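RagA protein (Porphyromonas gingivalis, PDB 6SLN) probably imports peptides across the outer membrane as a TonB-dependent beta-barrel transporter, working together with a bound partner protein. Local coordinates at residues A340-N345 against D380-Y385; G408-V413 against S423-Y428; R433-E438 against T469-K474; G487-R492 against L545-Q550. All blocks are in the same frame, centred on the assembly; numbering follows the deposited sequence.

Contact 1 of 4, residues A340-N345 against D380-Y385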
loop_
_atom_site.group_PDB
_atom_site.type_symbol
_atom_site.label_atom_id
_atom_site.label_comp_id
_atom_site.label_asym_id
_atom_site.label_seq_id
_atom_site.Cartn_x
_atom_site.Cartn_y
_atom_site.Cartn_z
ATOM N N ALA A 340 12.250 -28.417 -1.893
ATOM C CA ALA A 340 11.836 -28.406 -0.499
ATOM C C ALA A 340 10.329 -28.239 -0.440
ATOM O O ALA A 340 9.723 -27.598 -1.299
ATOM C CB ALA A 340 12.510 -27.287 0.280
ATOM N N ARG A 341 9.716 -28.847 0.575
ATOM C CA ARG A 341 8.262 -28.827 0.642
ATOM C C ARG A 341 7.750 -27.443 0.988
ATOM O O ARG A 341 6.679 -27.049 0.509
ATOM C CB ARG A 341 7.759 -29.858 1.644
ATOM C CG ARG A 341 7.731 -31.243 1.081
ATOM C CD ARG A 341 6.884 -32.109 1.985
ATOM N NE ARG A 341 7.121 -33.510 1.696
ATOM C CZ ARG A 341 6.519 -34.171 0.712
ATOM N NH1 ARG A 341 5.631 -33.558 -0.068
ATOM N NH2 ARG A 341 6.814 -35.444 0.506
ATOM N N GLU A 342 8.496 -26.708 1.822
ATOM C CA GLU A 342 8.396 -25.257 1.912
ATOM C C GLU A 342 8.337 -24.682 0.502
ATOM O O GLU A 342 9.290 -24.825 -0.277
ATOM C CB GLU A 342 9.583 -24.689 2.675
ATOM C CG GLU A 342 9.208 -23.744 3.768
ATOM C CD GLU A 342 10.434 -23.143 4.394
ATOM O OE1 GLU A 342 10.631 -21.915 4.239
ATOM O OE2 GLU A 342 11.209 -23.908 5.016
ATOM N N PRO A 343 7.218 -24.081 0.123
ATOM C CA PRO A 343 6.992 -23.782 -1.291
ATOM C C PRO A 343 7.975 -22.756 -1.793
ATOM O O PRO A 343 8.283 -21.775 -1.110
ATOM C CB PRO A 343 5.567 -23.237 -1.309
ATOM C CG PRO A 343 4.947 -23.869 -0.102
ATOM C CD PRO A 343 6.023 -23.803 0.925
ATOM N N ALA A 344 8.493 -23.012 -2.987
ATOM C CA ALA A 344 9.379 -22.069 -3.649
ATOM C C ALA A 344 9.332 -22.372 -5.134
ATOM O O ALA A 344 9.179 -23.525 -5.540
ATOM C CB ALA A 344 10.814 -22.137 -3.112
ATOM N N ASN A 345 9.449 -21.325 -5.938
ATOM C CA ASN A 345 9.339 -21.532 -7.366
ATOM C C ASN A 345 9.670 -20.234 -8.084
ATOM O O ASN A 345 9.661 -19.142 -7.501
ATOM C CB ASN A 345 7.943 -22.002 -7.760
ATOM C CG ASN A 345 6.871 -21.187 -7.111
ATOM O OD1 ASN A 345 6.551 -20.104 -7.573
ATOM N ND2 ASN A 345 6.324 -21.688 -6.007
ATOM N N ASP A 380 11.852 -19.462 3.172
ATOM C CA ASP A 380 12.520 -18.443 3.959
ATOM C C ASP A 380 12.785 -18.895 5.384
ATOM O O ASP A 380 12.744 -18.090 6.313
ATOM C CB ASP A 380 11.708 -17.149 3.920
ATOM C CG ASP A 380 11.887 -16.407 2.603
ATOM O OD1 ASP A 380 12.996 -16.471 2.023
ATOM O OD2 ASP A 380 10.916 -15.785 2.134
ATOM N N TYR A 381 13.067 -20.179 5.572
ATOM C CA TYR A 381 13.583 -20.658 6.840
ATOM C C TYR A 381 14.943 -21.296 6.697
ATOM O O TYR A 381 15.662 -21.423 7.700
ATOM C CB TYR A 381 12.607 -21.652 7.484
ATOM C CG TYR A 381 11.396 -20.958 8.064
ATOM C CD1 TYR A 381 11.544 -19.860 8.896
ATOM C CD2 TYR A 381 10.113 -21.376 7.759
ATOM C CE1 TYR A 381 10.456 -19.221 9.428
ATOM C CE2 TYR A 381 9.013 -20.733 8.282
ATOM C CZ TYR A 381 9.190 -19.654 9.117
ATOM O OH TYR A 381 8.104 -19.000 9.643
ATOM N N PHE A 382 15.327 -21.653 5.477
ATOM C CA PHE A 382 16.608 -22.280 5.233
ATOM C C PHE A 382 17.751 -21.359 5.636
ATOM O O PHE A 382 17.628 -20.130 5.634
ATOM C CB PHE A 382 16.713 -22.687 3.765
ATOM C CG PHE A 382 15.872 -23.903 3.429
ATOM C CD1 PHE A 382 16.400 -25.166 3.551
ATOM C CD2 PHE A 382 14.561 -23.764 3.028
ATOM C CE1 PHE A 382 15.647 -26.269 3.259
ATOM C CE2 PHE A 382 13.798 -24.860 2.746
ATOM C CZ PHE A 382 14.345 -26.119 2.865
ATOM N N GLY A 383 18.866 -21.971 6.025
ATOM C CA GLY A 383 19.970 -21.224 6.567
ATOM C C GLY A 383 19.797 -20.799 8.001
ATOM O O GLY A 383 20.778 -20.411 8.627
ATOM N N LYS A 384 18.594 -20.851 8.545
ATOM C CA LYS A 384 18.372 -20.671 9.972
ATOM C C LYS A 384 18.024 -22.017 10.612
ATOM O O LYS A 384 17.728 -23.007 9.929
ATOM C CB LYS A 384 17.279 -19.627 10.215
ATOM C CG LYS A 384 17.762 -18.223 9.986
ATOM C CD LYS A 384 16.668 -17.183 10.147
ATOM C CE LYS A 384 15.661 -17.265 9.021
ATOM N NZ LYS A 384 14.489 -16.371 9.277
ATOM N N TYR A 385 18.105 -22.056 11.941
ATOM C CA TYR A 385 18.040 -23.301 12.707
ATOM C C TYR A 385 16.727 -23.299 13.478
ATOM O O TYR A 385 16.640 -22.793 14.599
ATOM C CB TYR A 385 19.249 -23.474 13.652
ATOM C CG TYR A 385 20.438 -24.050 12.951
ATOM C CD1 TYR A 385 20.475 -25.386 12.576
ATOM C CD2 TYR A 385 21.524 -23.254 12.635
ATOM C CE1 TYR A 385 21.583 -25.911 11.917
ATOM C CE2 TYR A 385 22.637 -23.769 11.977
ATOM C CZ TYR A 385 22.662 -25.088 11.620
ATOM O OH TYR A 385 23.765 -25.569 10.963
#

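Contact 2 of 4, residues G408-V413 against S423-Y428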
loop_
_atom_site.group_PDB
_atom_site.type_symbol
_atom_site.label_atom_id
_atom_site.label_comp_id
_atom_site.label_asym_id
_atom_site.label_seq_id
_atom_site.Cartn_x
_atom_site.Cartn_y
_atom_site.Cartn_z
ATOM N N GLY A 408 0.444 -43.052 5.176
ATOM C CA GLY A 408 1.701 -42.567 4.652
ATOM C C GLY A 408 1.666 -41.184 4.037
ATOM O O GLY A 408 2.700 -40.729 3.529
ATOM N N ASP A 409 0.518 -40.513 4.050
ATOM C CA ASP A 409 0.402 -39.129 3.618
ATOM C C ASP A 409 0.682 -38.189 4.779
ATOM O O ASP A 409 0.337 -38.468 5.930
ATOM C CB ASP A 409 -0.990 -38.854 3.060
ATOM C CG ASP A 409 -1.314 -39.722 1.881
ATOM O OD1 ASP A 409 -0.545 -39.691 0.898
ATOM O OD2 ASP A 409 -2.324 -40.448 1.944
ATOM N N LEU A 410 1.310 -37.061 4.463
ATOM C CA LEU A 410 1.679 -36.102 5.494
ATOM C C LEU A 410 0.428 -35.611 6.221
ATOM O O LEU A 410 -0.561 -35.231 5.591
ATOM C CB LEU A 410 2.450 -34.954 4.845
ATOM C CG LEU A 410 3.733 -34.410 5.470
ATOM C CD1 LEU A 410 4.568 -35.486 6.091
ATOM C CD2 LEU A 410 4.518 -33.704 4.386
ATOM N N ALA A 411 0.447 -35.683 7.550
ATOM C CA ALA A 411 -0.648 -35.145 8.348
ATOM C C ALA A 411 -0.648 -33.615 8.259
ATOM O O ALA A 411 0.219 -32.998 7.635
ATOM C CB ALA A 411 -0.529 -35.615 9.798
ATOM N N ASP A 412 -1.629 -32.977 8.891
ATOM C CA ASP A 412 -1.571 -31.519 8.963
ATOM C C ASP A 412 -0.526 -31.049 9.945
ATOM O O ASP A 412 -0.096 -29.895 9.886
ATOM C CB ASP A 412 -2.912 -30.935 9.395
ATOM C CG ASP A 412 -3.929 -30.975 8.301
ATOM O OD1 ASP A 412 -3.508 -31.061 7.131
ATOM O OD2 ASP A 412 -5.139 -30.921 8.606
ATOM N N VAL A 413 -0.088 -31.932 10.831
ATOM C CA VAL A 413 0.351 -31.505 12.138
ATOM C C VAL A 413 1.160 -32.648 12.722
ATOM O O VAL A 413 0.926 -33.817 12.408
ATOM C CB VAL A 413 -0.887 -31.151 13.000
ATOM C CG1 VAL A 413 -1.465 -32.420 13.715
ATOM C CG2 VAL A 413 -0.664 -29.947 13.902
ATOM N N SER A 423 2.327 -28.937 15.995
ATOM C CA SER A 423 3.150 -28.206 15.049
ATOM C C SER A 423 2.656 -28.515 13.648
ATOM O O SER A 423 2.422 -29.678 13.311
ATOM C CB SER A 423 4.624 -28.598 15.209
ATOM O OG SER A 423 5.210 -27.873 16.287
ATOM N N MET A 424 2.493 -27.475 12.842
ATOM C CA MET A 424 2.017 -27.649 11.487
ATOM C C MET A 424 3.092 -28.249 10.595
ATOM O O MET A 424 4.276 -27.944 10.729
ATOM C CB MET A 424 1.571 -26.321 10.944
ATOM C CG MET A 424 0.325 -25.818 11.634
ATOM S SD MET A 424 -0.354 -24.345 10.855
ATOM C CE MET A 424 0.329 -23.134 11.880
ATOM N N THR A 425 2.675 -29.124 9.687
ATOM C CA THR A 425 3.558 -29.581 8.632
ATOM C C THR A 425 3.663 -28.537 7.528
ATOM O O THR A 425 2.847 -27.609 7.433
ATOM C CB THR A 425 3.021 -30.850 8.023
ATOM O OG1 THR A 425 1.670 -30.589 7.641
ATOM C CG2 THR A 425 3.058 -31.970 9.044
ATOM N N GLU A 426 4.655 -28.729 6.652
ATOM C CA GLU A 426 4.869 -27.774 5.567
ATOM C C GLU A 426 3.625 -27.609 4.712
ATOM O O GLU A 426 3.129 -26.476 4.580
ATOM C CB GLU A 426 6.086 -28.177 4.727
ATOM C CG GLU A 426 7.414 -28.253 5.482
ATOM C CD GLU A 426 7.828 -26.948 6.138
ATOM O OE1 GLU A 426 7.473 -25.875 5.625
ATOM O OE2 GLU A 426 8.530 -27.001 7.169
ATOM N N PRO A 427 3.055 -28.664 4.135
ATOM C CA PRO A 427 1.898 -28.435 3.256
ATOM C C PRO A 427 0.759 -27.756 3.978
ATOM O O PRO A 427 0.099 -26.880 3.407
ATOM C CB PRO A 427 1.529 -29.844 2.794
ATOM C CG PRO A 427 2.738 -30.684 3.111
ATOM C CD PRO A 427 3.300 -30.095 4.349
ATOM N N TYR A 428 0.538 -28.099 5.244
ATOM C CA TYR A 428 -0.549 -27.446 5.955
ATOM C C TYR A 428 -0.198 -26.008 6.274
ATOM O O TYR A 428 -1.049 -25.115 6.169
ATOM C CB TYR A 428 -0.888 -28.190 7.238
ATOM C CG TYR A 428 -2.087 -27.592 7.917
ATOM C CD1 TYR A 428 -3.378 -27.940 7.518
ATOM C CD2 TYR A 428 -1.936 -26.659 8.934
ATOM C CE1 TYR A 428 -4.468 -27.396 8.130
ATOM C CE2 TYR A 428 -3.028 -26.098 9.546
ATOM C CZ TYR A 428 -4.290 -26.458 9.138
ATOM O OH TYR A 428 -5.373 -25.893 9.775
#

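Contact 3 of 4, residues R433-E438 against T469-K474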
loop_
_atom_site.group_PDB
_atom_site.type_symbol
_atom_site.label_atom_id
_atom_site.label_comp_id
_atom_site.label_asym_id
_atom_site.label_seq_id
_atom_site.Cartn_x
_atom_site.Cartn_y
_atom_site.Cartn_z
ATOM N N ARG A 433 -0.819 -20.062 5.127
ATOM C CA ARG A 433 0.089 -18.962 4.796
ATOM C C ARG A 433 0.262 -18.856 3.284
ATOM O O ARG A 433 1.363 -19.030 2.746
ATOM C CB ARG A 433 1.435 -19.164 5.487
ATOM C CG ARG A 433 1.657 -18.254 6.658
ATOM C CD ARG A 433 0.663 -18.480 7.761
ATOM N NE ARG A 433 1.238 -18.131 9.047
ATOM C CZ ARG A 433 0.577 -18.233 10.191
ATOM N NH1 ARG A 433 -0.680 -18.664 10.194
ATOM N NH2 ARG A 433 1.169 -17.884 11.326
ATOM N N PRO A 434 -0.819 -18.600 2.561
ATOM C CA PRO A 434 -0.692 -18.356 1.119
ATOM C C PRO A 434 0.144 -17.120 0.842
ATOM O O PRO A 434 0.196 -16.181 1.643
ATOM C CB PRO A 434 -2.139 -18.141 0.666
ATOM C CG PRO A 434 -2.815 -17.616 1.897
ATOM C CD PRO A 434 -2.197 -18.401 3.032
ATOM N N PHE A 435 0.784 -17.127 -0.325
ATOM C CA PHE A 435 1.637 -16.031 -0.761
ATOM C C PHE A 435 1.739 -16.091 -2.271
ATOM O O PHE A 435 2.079 -17.137 -2.822
ATOM C CB PHE A 435 3.036 -16.129 -0.142
ATOM C CG PHE A 435 4.016 -15.113 -0.670
ATOM C CD1 PHE A 435 4.719 -15.341 -1.852
ATOM C CD2 PHE A 435 4.251 -13.931 0.024
ATOM C CE1 PHE A 435 5.638 -14.404 -2.341
ATOM C CE2 PHE A 435 5.170 -12.999 -0.455
ATOM C CZ PHE A 435 5.867 -13.244 -1.645
ATOM N N SER A 436 1.466 -14.979 -2.937
ATOM C CA SER A 436 1.773 -14.861 -4.350
ATOM C C SER A 436 2.542 -13.577 -4.567
ATOM O O SER A 436 2.549 -12.689 -3.718
ATOM C CB SER A 436 0.532 -14.844 -5.234
ATOM O OG SER A 436 -0.436 -13.961 -4.719
ATOM N N SER A 437 3.199 -13.507 -5.719
ATOM C CA SER A 437 3.874 -12.311 -6.173
ATOM C C SER A 437 3.767 -12.331 -7.680
ATOM O O SER A 437 4.148 -13.315 -8.311
ATOM C CB SER A 437 5.337 -12.275 -5.724
ATOM O OG SER A 437 6.158 -11.566 -6.648
ATOM N N GLU A 438 3.207 -11.277 -8.254
ATOM C CA GLU A 438 3.231 -11.081 -9.692
ATOM C C GLU A 438 4.089 -9.859 -9.982
ATOM O O GLU A 438 3.867 -8.776 -9.412
ATOM C CB GLU A 438 1.822 -10.920 -10.261
ATOM C CG GLU A 438 1.060 -12.216 -10.317
ATOM C CD GLU A 438 0.650 -12.590 -11.730
ATOM O OE1 GLU A 438 0.210 -13.753 -11.940
ATOM O OE2 GLU A 438 0.755 -11.711 -12.620
ATOM N N THR A 469 5.689 -4.956 -8.901
ATOM C CA THR A 469 5.448 -6.226 -8.254
ATOM C C THR A 469 4.405 -6.042 -7.174
ATOM O O THR A 469 4.492 -5.114 -6.365
ATOM C CB THR A 469 6.734 -6.774 -7.652
ATOM O OG1 THR A 469 7.760 -6.719 -8.649
ATOM C CG2 THR A 469 6.532 -8.208 -7.167
ATOM N N ARG A 470 3.423 -6.920 -7.175
ATOM C CA ARG A 470 2.454 -7.007 -6.100
ATOM C C ARG A 470 2.660 -8.338 -5.395
ATOM O O ARG A 470 2.725 -9.396 -6.038
ATOM C CB ARG A 470 1.023 -6.884 -6.635
ATOM C CG ARG A 470 0.679 -5.455 -7.081
ATOM C CD ARG A 470 0.455 -4.574 -5.873
ATOM N NE ARG A 470 -0.883 -4.749 -5.320
ATOM C CZ ARG A 470 -1.174 -5.567 -4.304
ATOM N NH1 ARG A 470 -0.215 -6.281 -3.723
ATOM N NH2 ARG A 470 -2.420 -5.667 -3.851
ATOM N N THR A 471 2.810 -8.285 -4.088
ATOM C CA THR A 471 2.838 -9.499 -3.302
ATOM C C THR A 471 1.667 -9.449 -2.349
ATOM O O THR A 471 1.206 -8.369 -1.950
ATOM C CB THR A 471 4.141 -9.673 -2.529
ATOM O OG1 THR A 471 4.269 -8.622 -1.562
ATOM C CG2 THR A 471 5.280 -9.625 -3.482
ATOM N N SER A 472 1.185 -10.637 -2.017
ATOM C CA SER A 472 -0.012 -10.801 -1.222
ATOM C C SER A 472 0.254 -11.922 -0.247
ATOM O O SER A 472 0.769 -12.972 -0.637
ATOM C CB SER A 472 -1.221 -11.124 -2.101
ATOM O OG SER A 472 -2.370 -11.138 -1.292
ATOM N N SER A 473 -0.088 -11.701 1.007
ATOM C CA SER A 473 0.231 -12.664 2.042
ATOM C C SER A 473 -0.903 -12.678 3.058
ATOM O O SER A 473 -1.433 -11.624 3.425
ATOM C CB SER A 473 1.583 -12.325 2.692
ATOM O OG SER A 473 1.600 -12.675 4.065
ATOM N N LYS A 474 -1.277 -13.876 3.508
ATOM C CA LYS A 474 -2.404 -14.019 4.414
ATOM C C LYS A 474 -2.042 -14.923 5.581
ATOM O O LYS A 474 -1.249 -15.858 5.445
ATOM C CB LYS A 474 -3.643 -14.586 3.689
ATOM C CG LYS A 474 -4.408 -13.550 2.872
ATOM C CD LYS A 474 -5.733 -14.090 2.413
ATOM C CE LYS A 474 -5.889 -13.890 0.931
ATOM N NZ LYS A 474 -7.318 -13.939 0.543
#

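Contact 4 of 4, residues G487-R492 against L545-Q550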
loop_
_atom_site.group_PDB
_atom_site.type_symbol
_atom_site.label_atom_id
_atom_site.label_comp_id
_atom_site.label_asym_id
_atom_site.label_seq_id
_atom_site.Cartn_x
_atom_site.Cartn_y
_atom_site.Cartn_z
ATOM N N GLY A 487 -7.584 -13.659 11.523
ATOM C CA GLY A 487 -6.692 -13.737 10.391
ATOM C C GLY A 487 -6.014 -12.398 10.103
ATOM O O GLY A 487 -6.378 -11.343 10.630
ATOM N N GLU A 488 -4.997 -12.459 9.248
ATOM C CA GLU A 488 -4.195 -11.296 8.913
ATOM C C GLU A 488 -3.900 -11.311 7.419
ATOM O O GLU A 488 -3.932 -12.348 6.752
ATOM C CB GLU A 488 -2.881 -11.252 9.737
ATOM C CG GLU A 488 -3.046 -11.759 11.189
ATOM C CD GLU A 488 -1.885 -11.389 12.124
ATOM O OE1 GLU A 488 -0.804 -10.992 11.637
ATOM O OE2 GLU A 488 -2.058 -11.505 13.361
ATOM N N ARG A 489 -3.573 -10.145 6.899
ATOM C CA ARG A 489 -3.294 -10.047 5.481
ATOM C C ARG A 489 -2.343 -8.883 5.290
ATOM O O ARG A 489 -2.455 -7.876 5.993
ATOM C CB ARG A 489 -4.582 -9.833 4.697
ATOM C CG ARG A 489 -4.361 -9.668 3.220
ATOM C CD ARG A 489 -5.668 -9.577 2.480
ATOM N NE ARG A 489 -5.487 -9.713 1.042
ATOM C CZ ARG A 489 -6.495 -9.782 0.180
ATOM N NH1 ARG A 489 -7.747 -9.729 0.626
ATOM N NH2 ARG A 489 -6.252 -9.891 -1.123
ATOM N N ARG A 490 -1.402 -9.031 4.357
ATOM C CA ARG A 490 -0.436 -7.979 4.055
ATOM C C ARG A 490 -0.318 -7.866 2.545
ATOM O O ARG A 490 -0.233 -8.879 1.845
ATOM C CB ARG A 490 0.943 -8.256 4.704
ATOM C CG ARG A 490 2.121 -7.434 4.144
ATOM C CD ARG A 490 3.173 -7.092 5.216
ATOM N NE ARG A 490 3.566 -8.238 6.027
ATOM C CZ ARG A 490 4.200 -9.321 5.565
ATOM N NH1 ARG A 490 4.528 -9.422 4.280
ATOM N NH2 ARG A 490 4.499 -10.324 6.391
ATOM N N GLU A 491 -0.358 -6.639 2.046
ATOM C CA GLU A 491 -0.243 -6.377 0.622
ATOM C C GLU A 491 0.880 -5.377 0.374
ATOM O O GLU A 491 1.026 -4.380 1.103
ATOM C CB GLU A 491 -1.555 -5.833 0.052
ATOM C CG GLU A 491 -2.715 -6.721 0.302
ATOM C CD GLU A 491 -2.850 -7.783 -0.754
ATOM O OE1 GLU A 491 -2.319 -7.590 -1.864
ATOM O OE2 GLU A 491 -3.501 -8.812 -0.472
ATOM N N ARG A 492 1.647 -5.621 -0.680
ATOM C CA ARG A 492 2.829 -4.826 -0.938
ATOM C C ARG A 492 2.893 -4.476 -2.406
ATOM O O ARG A 492 2.470 -5.257 -3.270
ATOM C CB ARG A 492 4.108 -5.576 -0.554
ATOM C CG ARG A 492 4.519 -5.368 0.875
ATOM C CD ARG A 492 5.517 -6.383 1.223
ATOM N NE ARG A 492 5.883 -6.324 2.630
ATOM C CZ ARG A 492 6.613 -7.261 3.221
ATOM N NH1 ARG A 492 7.025 -8.297 2.508
ATOM N NH2 ARG A 492 6.927 -7.159 4.505
ATOM N N LEU A 545 -14.158 -12.432 3.895
ATOM C CA LEU A 545 -14.168 -11.006 4.211
ATOM C C LEU A 545 -12.759 -10.601 4.672
ATOM O O LEU A 545 -12.501 -10.370 5.864
ATOM C CB LEU A 545 -15.225 -10.716 5.258
ATOM C CG LEU A 545 -16.574 -11.402 5.015
ATOM C CD1 LEU A 545 -17.374 -11.540 6.305
ATOM C CD2 LEU A 545 -17.399 -10.661 3.961
ATOM N N MET A 546 -11.836 -10.510 3.709
ATOM C CA MET A 546 -10.426 -10.310 4.016
ATOM C C MET A 546 -9.810 -9.157 3.206
ATOM O O MET A 546 -8.603 -9.150 2.941
ATOM C CB MET A 546 -9.646 -11.610 3.797
ATOM C CG MET A 546 -9.891 -12.645 4.861
ATOM S SD MET A 546 -8.692 -13.976 4.823
ATOM C CE MET A 546 -7.315 -13.171 5.627
ATOM N N LEU A 547 -10.611 -8.170 2.807
ATOM C CA LEU A 547 -10.034 -6.943 2.272
ATOM C C LEU A 547 -9.321 -6.176 3.389
ATOM O O LEU A 547 -9.756 -6.180 4.548
ATOM C CB LEU A 547 -11.117 -6.068 1.636
ATOM C CG LEU A 547 -11.886 -6.606 0.419
ATOM C CD1 LEU A 547 -12.847 -5.560 -0.116
ATOM C CD2 LEU A 547 -10.948 -7.088 -0.679
ATOM N N LEU A 548 -8.212 -5.518 3.041
ATOM C CA LEU A 548 -7.471 -4.770 4.048
ATOM C C LEU A 548 -8.386 -3.794 4.775
ATOM O O LEU A 548 -8.270 -3.612 5.991
ATOM C CB LEU A 548 -6.292 -4.031 3.401
ATOM C CG LEU A 548 -5.147 -4.942 2.934
ATOM C CD1 LEU A 548 -4.018 -4.187 2.278
ATOM C CD2 LEU A 548 -4.631 -5.792 4.091
ATOM N N SER A 549 -9.329 -3.186 4.053
ATOM C CA SER A 549 -10.261 -2.232 4.643
ATOM C C SER A 549 -11.140 -2.834 5.715
ATOM O O SER A 549 -11.842 -2.085 6.404
ATOM C CB SER A 549 -11.161 -1.661 3.570
ATOM O OG SER A 549 -11.529 -2.692 2.693
ATOM N N GLN A 550 -11.116 -4.153 5.882
ATOM C CA GLN A 550 -12.080 -4.829 6.729
ATOM C C GLN A 550 -11.455 -5.353 7.999
ATOM O O GLN A 550 -12.074 -6.174 8.691
ATOM C CB GLN A 550 -12.757 -5.952 5.945
ATOM C CG GLN A 550 -13.434 -5.438 4.671
ATOM C CD GLN A 550 -14.211 -6.504 3.927
ATOM O OE1 GLN A 550 -13.643 -7.479 3.402
ATOM N NE2 GLN A 550 -15.522 -6.324 3.874
#

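Contact 1 of 4, residues A340-N345 against D380-Y385
With chi1 near -130° and the chain running on straight beyond CG, Glu342 sends its carboxylate across to the backbone of Asp380 and Tyr381 and lays it beside the ring of Phe382. OE1 takes the near end of the 380-385 segment: it accepts a weak, strongly bent hydrogen bond from Tyr381 N at 3.3 Å, and Asp380 N stands 2.9 Å from that OE1. OE2, the other branch, lies 3.6 Å from Phe382 CE2 and reaches the edge of the Tyr381 ring, in its plane. The two rings frame the carboxylate differently. Its plane makes 57° with the tyrosine ring but only 19° with that of Phe382, past which the glutamate chain slides in the opposite direction.

Both segments are loops at the same end of the barrel, one joining strands 325-337 and 345-360, the other following strand 363-377. The second is folded as a type II beta turn from Tyr381 to Lys384, closed by Lys384 N bonding to Tyr381 O at 3.1 Å, with Gly383 at its third position. This turn carries Lys384 and Tyr385 on to the bound peptide, against which both pack.

Beside the carboxylate the contact turns apolar. Ala340 CB touches Phe382 CZ at 3.4 Å, approaching the ring obliquely. Tyr983 adds to this corner, its ring meeting that of Phe382 while its OH receives a hydrogen bond from Ala340 N. On the other ring, Tyr386 packs edge-to-face with Tyr381.

Contact 2 of 4, residues G408-V413 against S423-Y428
Two hydrogen bonds, both made by Thr425, hold it against the backbone of Ala411 and Asp412. Its hydroxyl OG1, set between backbone N and carbonyl carbon (chi1 53°), donates to Ala411 O at 2.8 Å. Its amide N gives an almost straight bond to Asp412 O at 2.9 Å. CA-H...O contacts extend this polar strip: Met424 CA faces Asp412 O, and Val413 CA faces Ser423 O at 3.0 Å.

Val413 and Met424 form an antiparallel, non-hydrogen-bonded bridge, part of a tiny two-stranded sheet within the long loop between barrel strands 363-377 and 435-450. Directly after it, Thr425 occupies the N-cap position of helix 426-432, so the 408-413 loop holds the chain just where sheet gives way to helix.

Among side chains, Asp412 comes obliquely against the ring of Tyr428, OD1 being 3.1 Å from CD1 and the carboxylate plane turned 39° from the ring. Met424 SD sits at the edge of that same ring, in its plane, while Tyr428 OH bonds to Asn479 OD1. The purely apolar touch is Leu410 CD2 on Pro427 CG at 3.7 Å, the two side chains crossing at about a right angle; Phe404 and Ala304 also pack on Leu410.

Contact 3 of 4, residues R433-E438 against T469-K474
Glu438 and Arg470 are bound through both of their backbone groups: Glu438 N to Arg470 O and Arg470 N to Glu438 O, each 2.9 Å. They belong to an antiparallel beta hairpin of the barrel wall, strands 435-450 and 456-475, whose axes here run 4.7 Å apart at 173°. Two residues along, Ser436 and Ser472 make the next hydrogen-bonded pair, with Ser436 N to Ser472 O at 3.1 Å and Ser472 N to Ser436 O at 3.0 Å. The ladder fades toward the start of strand 435-450, where Lys474 N reaches Pro434 O in a weak bond. CA-H...O contacts fill in between these rungs, as from Ser437 CA to Arg470 O.

Arg470 turns its guanidinium away from strand 435-450: NH2 forms a salt bridge with Glu491 and NH1 bonds to Arg492 O, both on the next strand. It also packs on Ile533 of the second subunit. Arg433, at the loop end, pairs with Asp482.

Phe435, Ser437, Thr471 and Ser473 share one face. Phe435, its CG anti to the backbone N (chi1 174°), leans along the partner strand; Ser473 CB meets its ring edge, and Thr471 CB comes obliquely to CE2. Thr471 CG2 packs on Ser437 CB at 3.5 Å. At the far end Pro434 crosses Lys474 at about a right angle, CG resting on CB at 3.6 Å.

Contact 4 of 4, residues G487-R492 against L545-Q550
Arg489 meets Leu548 first: its CB and CG lie against CD2 of the leucine, CG at 4.0 Å, the two side chains crossing at about a right angle. With CG anti to the backbone N (chi1 178°) and the chain fully extended to NE, the arginine then runs straight out, and CD passes close by Met546 O. NE turns to its own strand, giving Glu491 OE2 a 2.7 Å hydrogen bond within a salt bridge; the carboxylate is met on its anti side. NH2 adds a weak bond to that same oxygen. At the tip, NH1 donates to Met546 O, though the modelled 2.5 Å separation is doubtfully short. NH1 also forms a salt bridge with an acidic side chain of another protein's chain.

The 545-550 segment belongs to the loop between strands 515-540 and 561-580, which folds back over barrel strand 487-510 near its beginning. A turn shapes it: Gln550 N bonds to Leu547 O at 2.8 Å, and Gln550 OE1 accepts from Leu547 N on a lone pair. His562 of the second subunit packs on Arg489 and accepts a hydrogen bond from Leu548 N at its ND1.

Leu548 CD1 packs on Glu491 CG at 3.5 Å, and the methyl CE of Met546 lies 3.7 Å from the carbonyl oxygen Glu488 O.

Contacts 3 and 4 lie on consecutive barrel strands, their centres 11 Å apart: Ser473 O meets Arg490 N at 2.8 Å, and Ser472 OG probably hydrogen-bonds Glu491 OE2 at 2.7 Å. Both also touch the second subunit. Contacts 1 and 2 are loop contacts 15 Å apart between centres, joined where Glu342 CG meets Glu426 OE1 at 3.3 Å and Arg341 CD meets Leu410 CD2 at 3.7 Å. Helix 426-432 leads from contact 2 into the strand of contact 3, their nearest atoms about 5 Å apart. Contact 1 borders the bound peptide through Lys384 and Tyr385. The phospholipid pocket, including Ala448, Ala460 and Phe501, lies farther along the strands of contacts 3 and 4.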